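PDB 2WW8: CELL WALL surface anchor family protein from Streptococcus pneumoniae, which forms the adhesin of the pneumococcal pilus and probably attaches the bacterium to host cells through an integrin-like domain. Local coordinates for residues T359-T371 with T519-Y532. Sequence-based numbering, arbitrary orientation.
Sequences TQKALMKADEILT and TRWYYNGNIAPDGY. With CA (calcium ion), chain C.
A calcium ion ties the two segments together: Asp367, on helix 359-371, grips it with both carboxylate oxygens, while the backbone O of Asn526 and Asp530 OD2 bind it from 519-532. OD1 and OD2 of Asp367 lie 2.6 and 2.4 Å from the calcium, and three waters bring the coordinating oxygens to seven. The ion thus holds close together oxygens that would otherwise probably repel one another. The Asp367 carboxylate swings across to the metal because CG stands opposite the backbone N (chi1 -169°), and bonds at both oxygens probably help to fix its rotation. Tyr532 OH donates to OD1 at 2.7 Å, nearly along the C-O axis, with OD1 at the edge of the phenol ring; a water bound to OD2 also bonds Tyr522 OH. Leu370 lays CD1 over the centre of one face of the Tyr532 ring in a CH-pi contact, 3.8 Å from the centroid, and Asp530 CB lies over the opposite face. The helices, inclined by only 15°, pack side by side in an integrin-like (von Willebrand factor A) domain, a parallel sheet flanked by helices; Leu363 and Leu370 also touch its strand 225-232. Here Tyr522 is a knob in a hole formed by Gln360, Leu363, Met364 and Asp367. Leu363 CB meets the ring edge 3.8 Å from CE2, whereas Met364 sets CG 3.4 Å from CZ of Tyr522 and SD above the ring face, a more distant Met-aromatic contact. The extended Gln360 brings NE2 to 3.5 Å from Tyr522 CB, at a slant to the tyrosine, its amide plane 44° from the ring, and its OE1 is bonded to Tyr394 N. Nearby, a water links Gln360 N to Thr519 OG1, which also hydrogen-bonds His515 O.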
ATOM      1  N   THR A 359      14.902 -12.797  43.853  1.00 14.87           N
ATOM      2  CA  THR A 359      14.261 -13.754  42.939  1.00 13.97           C
ATOM      3  C   THR A 359      12.978 -14.287  43.592  1.00 15.58           C
ATOM      4  O   THR A 359      11.947 -14.355  42.931  1.00 14.69           O
ATOM      5  CB  THR A 359      15.205 -14.961  42.706  1.00 13.70           C
ATOM      6  OG1 THR A 359      16.449 -14.438  42.241  1.00 14.71           O
ATOM      7  CG2 THR A 359      14.648 -15.919  41.578  1.00 13.30           C
ATOM      8  N   GLN A 360      13.016 -14.579  44.892  1.00 12.87           N
ATOM      9  CA  GLN A 360      11.840 -15.160  45.546  1.00 14.34           C
ATOM     10  C   GLN A 360      10.583 -14.323  45.435  1.00 14.86           C
ATOM     11  O   GLN A 360       9.461 -14.792  45.219  1.00 13.01           O
ATOM     12  CB  GLN A 360      12.168 -15.353  47.028  1.00 14.10           C
ATOM     13  CG  GLN A 360      11.090 -16.085  47.756  1.00 15.12           C
ATOM     14  CD  GLN A 360      11.435 -16.292  49.245  1.00 18.19           C
ATOM     15  OE1 GLN A 360      12.470 -15.829  49.786  1.00 14.56           O
ATOM     16  NE2 GLN A 360      10.501 -17.010  49.922  1.00 15.94           N
ATOM     17  N   LYS A 361      10.788 -13.021  45.565  1.00 13.81           N
ATOM     18  CA  LYS A 361       9.688 -12.077  45.531  1.00 14.75           C
ATOM     19  C   LYS A 361       9.045 -12.034  44.130  1.00 15.36           C
ATOM     20  O   LYS A 361       7.815 -11.896  43.973  1.00 14.46           O
ATOM     21  CB  LYS A 361      10.196 -10.676  45.975  1.00 15.76           C
ATOM     22  CG  LYS A 361       9.093  -9.585  46.120  1.00 13.88           C
ATOM     23  CD  LYS A 361       9.651  -8.278  46.777  1.00 15.26           C
ATOM     24  CE  LYS A 361       8.450  -7.412  47.280  1.00 14.31           C
ATOM     25  NZ  LYS A 361       8.920  -6.161  47.946  1.00 17.01           N
ATOM     26  N   ALA A 362       9.880 -12.180  43.118  1.00 14.75           N
ATOM     27  CA  ALA A 362       9.400 -12.219  41.762  1.00 15.28           C
ATOM     28  C   ALA A 362       8.603 -13.495  41.504  1.00 14.04           C
ATOM     29  O   ALA A 362       7.566 -13.421  40.871  1.00 13.51           O
ATOM     30  CB  ALA A 362      10.603 -12.191  40.795  1.00 14.63           C
ATOM     31  N   LEU A 363       9.132 -14.646  41.917  1.00 14.22           N
ATOM     32  CA  LEU A 363       8.432 -15.927  41.778  1.00 15.43           C
ATOM     33  C   LEU A 363       7.100 -15.835  42.544  1.00 13.98           C
ATOM     34  O   LEU A 363       6.066 -16.300  42.063  1.00 12.10           O
ATOM     35  CB  LEU A 363       9.326 -17.053  42.329  1.00 16.03           C
ATOM     36  CG  LEU A 363      10.525 -17.433  41.462  1.00 16.50           C
ATOM     37  CD1 LEU A 363      11.488 -18.340  42.285  1.00 17.13           C
ATOM     38  CD2 LEU A 363      10.140 -18.073  40.109  1.00 14.36           C
ATOM     39  N   MET A 364       7.111 -15.246  43.741  1.00 13.53           N
ATOM     40  CA  MET A 364       5.871 -14.997  44.468  1.00 15.39           C
ATOM     41  C   MET A 364       4.803 -14.204  43.739  1.00 16.49           C
ATOM     42  O   MET A 364       3.627 -14.574  43.794  1.00 14.71           O
ATOM     43  CB  MET A 364       6.065 -14.409  45.880  1.00 15.98           C
ATOM     44  CG  MET A 364       6.798 -15.332  46.786  1.00 14.21           C
ATOM     45  SD  MET A 364       7.505 -14.498  48.231  1.00 16.26           S
ATOM     46  CE  MET A 364       6.037 -13.625  48.919  1.00 12.63           C
ATOM     47  N   LYS A 365       5.215 -13.126  43.068  1.00 14.64           N
ATOM     48  CA  LYS A 365       4.329 -12.302  42.293  1.00 13.55           C
ATOM     49  C   LYS A 365       3.779 -13.129  41.111  1.00 14.39           C
ATOM     50  O   LYS A 365       2.603 -13.044  40.864  1.00 15.05           O
ATOM     51  CB  LYS A 365       5.035 -11.019  41.817  1.00 11.36           C
ATOM     52  CG  LYS A 365       4.016 -10.095  41.091  1.00 16.27           C
ATOM     53  CD  LYS A 365       2.778  -9.853  41.964  1.00 21.11           C
ATOM     54  CE  LYS A 365       2.998  -8.673  42.880  1.00 30.62           C
ATOM     55  NZ  LYS A 365       1.749  -8.435  43.655  1.00 30.86           N
ATOM     56  N   ALA A 366       4.585 -13.921  40.402  1.00 10.62           N
ATOM     57  CA  ALA A 366       4.037 -14.767  39.314  1.00 13.41           C
ATOM     58  C   ALA A 366       3.022 -15.783  39.871  1.00 13.53           C
ATOM     59  O   ALA A 366       1.937 -15.942  39.329  1.00 13.25           O
ATOM     60  CB  ALA A 366       5.139 -15.527  38.590  1.00 13.25           C
ATOM     61  N   ASP A 367       3.325 -16.460  40.974  1.00 13.24           N
ATOM     62  CA  ASP A 367       2.342 -17.404  41.557  1.00 13.52           C
ATOM     63  C   ASP A 367       1.047 -16.684  41.970  1.00 15.06           C
ATOM     64  O   ASP A 367      -0.031 -17.208  41.715  1.00 12.64           O
ATOM     65  CB  ASP A 367       2.993 -18.058  42.788  1.00 14.82           C
ATOM     66  CG  ASP A 367       2.204 -19.227  43.326  1.00 16.39           C
ATOM     67  OD1 ASP A 367       1.569 -19.952  42.555  1.00 15.15           O
ATOM     68  OD2 ASP A 367       2.242 -19.476  44.536  1.00 15.10           O
ATOM     69  N   GLU A 368       1.147 -15.481  42.556  1.00 13.14           N
ATOM     70  CA  GLU A 368      -0.027 -14.681  42.909  1.00 14.25           C
ATOM     71  C   GLU A 368      -0.906 -14.339  41.708  1.00 11.97           C
ATOM     72  O   GLU A 368      -2.132 -14.553  41.728  1.00 12.07           O
ATOM     73  CB  GLU A 368       0.399 -13.380  43.639  1.00 15.66           C
ATOM     74  CG  GLU A 368      -0.718 -12.422  43.938  1.00 18.56           C
ATOM     75  CD  GLU A 368      -0.216 -11.220  44.784  1.00 31.51           C
ATOM     76  OE1 GLU A 368       0.995 -10.904  44.901  1.00 30.01           O
ATOM     77  OE2 GLU A 368      -1.064 -10.575  45.411  1.00 34.79           O
ATOM     78  N   ILE A 369      -0.302 -13.807  40.649  1.00 11.40           N
ATOM     79  CA  ILE A 369      -1.055 -13.502  39.433  1.00 11.76           C
ATOM     80  C   ILE A 369      -1.773 -14.742  38.869  1.00 13.59           C
ATOM     81  O   ILE A 369      -2.953 -14.671  38.557  1.00 13.90           O
ATOM     82  CB  ILE A 369      -0.156 -12.859  38.346  1.00 12.71           C
ATOM     83  CG1 ILE A 369       0.272 -11.478  38.871  1.00 17.17           C
ATOM     84  CG2 ILE A 369      -0.856 -12.844  36.954  1.00 11.82           C
ATOM     85  CD1 ILE A 369       1.326 -10.876  38.000  1.00 13.63           C
ATOM     86  N   LEU A 370      -1.056 -15.845  38.692  1.00 13.77           N
ATOM     87  CA  LEU A 370      -1.686 -17.081  38.132  1.00 14.15           C
ATOM     88  C   LEU A 370      -2.737 -17.643  39.090  1.00 14.07           C
ATOM     89  O   LEU A 370      -3.845 -17.982  38.661  1.00 13.19           O
ATOM     90  CB  LEU A 370      -0.580 -18.080  37.863  1.00 12.94           C
ATOM     91  CG  LEU A 370       0.317 -17.727  36.683  1.00 13.57           C
ATOM     92  CD1 LEU A 370       1.521 -18.642  36.723  1.00 12.35           C
ATOM     93  CD2 LEU A 370      -0.497 -17.845  35.299  1.00 10.16           C
ATOM     94  N   THR A 371      -2.436 -17.659  40.394  1.00 13.20           N
ATOM     95  CA  THR A 371      -3.415 -18.148  41.351  1.00 13.43           C
ATOM     96  C   THR A 371      -4.710 -17.299  41.287  1.00 13.21           C
ATOM     97  O   THR A 371      -5.840 -17.802  41.305  1.00 11.97           O
ATOM     98  CB  THR A 371      -2.783 -18.256  42.787  1.00 13.89           C
ATOM     99  OG1 THR A 371      -1.738 -19.255  42.750  1.00 13.14           O
ATOM    100  CG2 THR A 371      -3.868 -18.760  43.763  1.00 16.37           C
ATOM    101  N   THR A 519      15.132 -19.806  48.540  1.00 15.57           N
ATOM    102  CA  THR A 519      14.378 -19.551  47.322  1.00 13.49           C
ATOM    103  C   THR A 519      13.912 -20.877  46.705  1.00 15.25           C
ATOM    104  O   THR A 519      12.753 -21.002  46.275  1.00 14.41           O
ATOM    105  CB  THR A 519      15.187 -18.692  46.340  1.00 15.68           C
ATOM    106  OG1 THR A 519      15.639 -17.505  47.024  1.00 15.70           O
ATOM    107  CG2 THR A 519      14.309 -18.397  45.099  1.00 12.12           C
ATOM    108  N   ARG A 520      14.807 -21.866  46.674  1.00 12.73           N
ATOM    109  CA  ARG A 520      14.494 -23.167  46.153  1.00 13.43           C
ATOM    110  C   ARG A 520      13.454 -23.915  46.998  1.00 13.13           C
ATOM    111  O   ARG A 520      12.508 -24.512  46.461  1.00 12.78           O
ATOM    112  CB  ARG A 520      15.789 -24.006  46.021  1.00 12.89           C
ATOM    113  CG  ARG A 520      15.537 -25.419  45.662  1.00 12.01           C
ATOM    114  CD  ARG A 520      16.877 -26.154  45.365  1.00 16.20           C
ATOM    115  NE  ARG A 520      17.719 -26.120  46.551  1.00 14.38           N
ATOM    116  CZ  ARG A 520      17.678 -27.028  47.527  1.00 19.97           C
ATOM    117  NH1 ARG A 520      16.829 -28.051  47.502  1.00 16.66           N
ATOM    118  NH2 ARG A 520      18.506 -26.906  48.546  1.00 18.35           N
ATOM    119  N   TRP A 521      13.571 -23.881  48.321  1.00 13.25           N
ATOM    120  CA  TRP A 521      12.542 -24.448  49.170  1.00 12.59           C
ATOM    121  C   TRP A 521      11.192 -23.754  49.004  1.00 13.25           C
ATOM    122  O   TRP A 521      10.139 -24.445  49.054  1.00 11.47           O
ATOM    123  CB  TRP A 521      12.998 -24.405  50.642  1.00 12.08           C
ATOM    124  CG  TRP A 521      14.187 -25.242  50.894  1.00 13.43           C
ATOM    125  CD1 TRP A 521      14.530 -26.401  50.268  1.00 14.55           C
ATOM    126  CD2 TRP A 521      15.165 -25.035  51.917  1.00 13.47           C
ATOM    127  NE1 TRP A 521      15.681 -26.910  50.822  1.00 16.68           N
ATOM    128  CE2 TRP A 521      16.109 -26.070  51.812  1.00 16.74           C
ATOM    129  CE3 TRP A 521      15.358 -24.042  52.872  1.00 15.12           C
ATOM    130  CZ2 TRP A 521      17.212 -26.166  52.664  1.00 17.33           C
ATOM    131  CZ3 TRP A 521      16.465 -24.125  53.714  1.00 15.43           C
ATOM    132  CH2 TRP A 521      17.365 -25.164  53.600  1.00 15.55           C
ATOM    133  N   TYR A 522      11.233 -22.425  48.852  1.00 13.78           N
ATOM    134  CA  TYR A 522      10.042 -21.628  48.561  1.00 12.07           C
ATOM    135  C   TYR A 522       9.375 -22.201  47.268  1.00 13.52           C
ATOM    136  O   TYR A 522       8.157 -22.459  47.200  1.00 11.55           O
ATOM    137  CB  TYR A 522      10.292 -20.126  48.391  1.00 11.34           C
ATOM    138  CG  TYR A 522       9.102 -19.542  47.604  1.00 11.74           C
ATOM    139  CD1 TYR A 522       7.837 -19.358  48.177  1.00 15.14           C
ATOM    140  CD2 TYR A 522       9.231 -19.289  46.244  1.00 14.18           C
ATOM    141  CE1 TYR A 522       6.773 -18.885  47.396  1.00  9.39           C
ATOM    142  CE2 TYR A 522       8.176 -18.830  45.442  1.00 12.76           C
ATOM    143  CZ  TYR A 522       6.971 -18.619  46.067  1.00 13.16           C
ATOM    144  OH  TYR A 522       5.906 -18.194  45.311  1.00 19.76           O
ATOM    145  N   TYR A 523      10.186 -22.383  46.229  1.00 11.32           N
ATOM    146  CA  TYR A 523       9.700 -22.841  44.921  1.00 11.55           C
ATOM    147  C   TYR A 523       9.062 -24.230  45.062  1.00 12.64           C
ATOM    148  O   TYR A 523       7.909 -24.441  44.624  1.00 11.30           O
ATOM    149  CB  TYR A 523      10.846 -22.878  43.894  1.00 11.62           C
ATOM    150  CG  TYR A 523      10.390 -23.304  42.507  1.00 11.76           C
ATOM    151  CD1 TYR A 523      10.289 -24.652  42.161  1.00 14.12           C
ATOM    152  CD2 TYR A 523      10.065 -22.346  41.551  1.00 11.21           C
ATOM    153  CE1 TYR A 523       9.861 -25.067  40.853  1.00 14.11           C
ATOM    154  CE2 TYR A 523       9.689 -22.725  40.266  1.00 11.95           C
ATOM    155  CZ  TYR A 523       9.571 -24.059  39.942  1.00 13.36           C
ATOM    156  OH  TYR A 523       9.134 -24.353  38.659  1.00 15.85           O
ATOM    157  N   ASN A 524       9.793 -25.168  45.664  1.00 13.89           N
ATOM    158  CA  ASN A 524       9.302 -26.529  45.868  1.00 15.49           C
ATOM    159  C   ASN A 524       7.993 -26.539  46.655  1.00 14.63           C
ATOM    160  O   ASN A 524       7.095 -27.345  46.385  1.00 13.79           O
ATOM    161  CB  ASN A 524      10.300 -27.367  46.688  1.00 15.12           C
ATOM    162  CG  ASN A 524      11.535 -27.730  45.884  1.00 19.33           C
ATOM    163  OD1 ASN A 524      11.541 -27.620  44.661  1.00 14.13           O
ATOM    164  ND2 ASN A 524      12.583 -28.159  46.574  1.00 12.47           N
ATOM    165  N   GLY A 525       7.924 -25.652  47.634  1.00 10.96           N
ATOM    166  CA  GLY A 525       6.750 -25.670  48.512  1.00 11.90           C
ATOM    167  C   GLY A 525       5.479 -25.034  47.947  1.00 11.07           C
ATOM    168  O   GLY A 525       4.386 -25.417  48.340  1.00 12.08           O
ATOM    169  N   ASN A 526       5.620 -24.066  47.043  1.00 11.70           N
ATOM    170  CA  ASN A 526       4.495 -23.189  46.659  1.00 12.85           C
ATOM    171  C   ASN A 526       4.300 -22.992  45.171  1.00 13.46           C
ATOM    172  O   ASN A 526       3.282 -22.412  44.747  1.00 15.35           O
ATOM    173  CB  ASN A 526       4.776 -21.772  47.243  1.00 13.28           C
ATOM    174  CG  ASN A 526       4.938 -21.825  48.757  1.00 13.61           C
ATOM    175  OD1 ASN A 526       3.962 -21.937  49.489  1.00 15.95           O
ATOM    176  ND2 ASN A 526       6.175 -21.938  49.194  1.00 10.99           N
ATOM    177  N   ILE A 527       5.283 -23.413  44.383  1.00 12.82           N
ATOM    178  CA  ILE A 527       5.142 -23.284  42.945  1.00 13.98           C
ATOM    179  C   ILE A 527       5.147 -24.642  42.255  1.00 12.84           C
ATOM    180  O   ILE A 527       4.283 -24.924  41.452  1.00 14.50           O
ATOM    181  CB  ILE A 527       6.217 -22.378  42.363  1.00 11.44           C
ATOM    182  CG1 ILE A 527       5.972 -20.927  42.826  1.00 15.03           C
ATOM    183  CG2 ILE A 527       6.143 -22.414  40.775  1.00 13.68           C
ATOM    184  CD1 ILE A 527       6.815 -19.953  42.142  1.00 18.53           C
ATOM    185  N   ALA A 528       6.091 -25.514  42.576  1.00 15.42           N
ATOM    186  CA  ALA A 528       6.189 -26.854  41.995  1.00 15.91           C
ATOM    187  C   ALA A 528       4.885 -27.690  42.045  1.00 18.21           C
ATOM    188  O   ALA A 528       4.575 -28.359  41.073  1.00 17.93           O
ATOM    189  CB  ALA A 528       7.319 -27.641  42.655  1.00 12.59           C
ATOM    190  N   PRO A 529       4.106 -27.654  43.143  1.00 17.21           N
ATOM    191  CA  PRO A 529       2.876 -28.496  43.189  1.00 17.82           C
ATOM    192  C   PRO A 529       1.757 -27.985  42.264  1.00 16.70           C
ATOM    193  O   PRO A 529       0.820 -28.693  42.031  1.00 17.07           O
ATOM    194  CB  PRO A 529       2.395 -28.349  44.654  1.00 16.96           C
ATOM    195  CG  PRO A 529       3.619 -27.787  45.386  1.00 19.71           C
ATOM    196  CD  PRO A 529       4.337 -26.906  44.390  1.00 16.34           C
ATOM    197  N   ASP A 530       1.858 -26.789  41.706  1.00 17.26           N
ATOM    198  CA  ASP A 530       0.836 -26.231  40.834  1.00 16.61           C
ATOM    199  C   ASP A 530       0.838 -26.651  39.358  1.00 17.95           C
ATOM    200  O   ASP A 530      -0.131 -26.368  38.669  1.00 18.40           O
ATOM    201  CB  ASP A 530       0.917 -24.713  40.903  1.00 13.96           C
ATOM    202  CG  ASP A 530       0.711 -24.200  42.355  1.00 14.67           C
ATOM    203  OD1 ASP A 530       0.165 -24.923  43.217  1.00 16.13           O
ATOM    204  OD2 ASP A 530       1.086 -23.054  42.616  1.00 13.06           O
ATOM    205  N   GLY A 531       1.900 -27.245  38.823  1.00 17.06           N
ATOM    206  CA  GLY A 531       1.708 -27.874  37.507  1.00 17.38           C
ATOM    207  C   GLY A 531       1.984 -26.832  36.422  1.00 15.80           C
ATOM    208  O   GLY A 531       1.672 -27.081  35.268  1.00 17.08           O
ATOM    209  N   TYR A 532       2.535 -25.676  36.771  1.00 13.33           N
ATOM    210  CA  TYR A 532       2.938 -24.655  35.803  1.00 12.86           C
ATOM    211  C   TYR A 532       4.047 -25.158  34.893  1.00 13.87           C
ATOM    212  O   TYR A 532       4.881 -25.966  35.329  1.00 14.21           O
ATOM    213  CB  TYR A 532       3.403 -23.386  36.456  1.00 13.51           C
ATOM    214  CG  TYR A 532       2.526 -22.682  37.461  1.00 11.61           C
ATOM    215  CD1 TYR A 532       1.130 -22.737  37.394  1.00 13.91           C
ATOM    216  CD2 TYR A 532       3.121 -21.975  38.521  1.00 13.74           C
ATOM    217  CE1 TYR A 532       0.321 -22.068  38.358  1.00 11.69           C
ATOM    218  CE2 TYR A 532       2.363 -21.338  39.458  1.00 12.40           C
ATOM    219  CZ  TYR A 532       0.970 -21.346  39.348  1.00 14.17           C
ATOM    220  OH  TYR A 532       0.199 -20.686  40.291  1.00 13.12           O
TER
HETATM  221 CA    CA C1001       1.176 -21.631  44.509  1.00 21.55          CA
HETATM  222  O   HOH W   1      15.325 -14.818  46.431  1.00 17.20           O
HETATM  223  O   HOH W   2       3.656 -18.144  46.331  1.00 16.66           O
HETATM  224  O   HOH W   3      -1.193 -21.163  44.370  1.00 18.54           O
HETATM  225  O   HOH W   4       0.556 -23.750  45.580  1.00 11.58           O
HETATM  226  O   HOH W   5       1.088 -21.284  46.862  1.00 19.77           O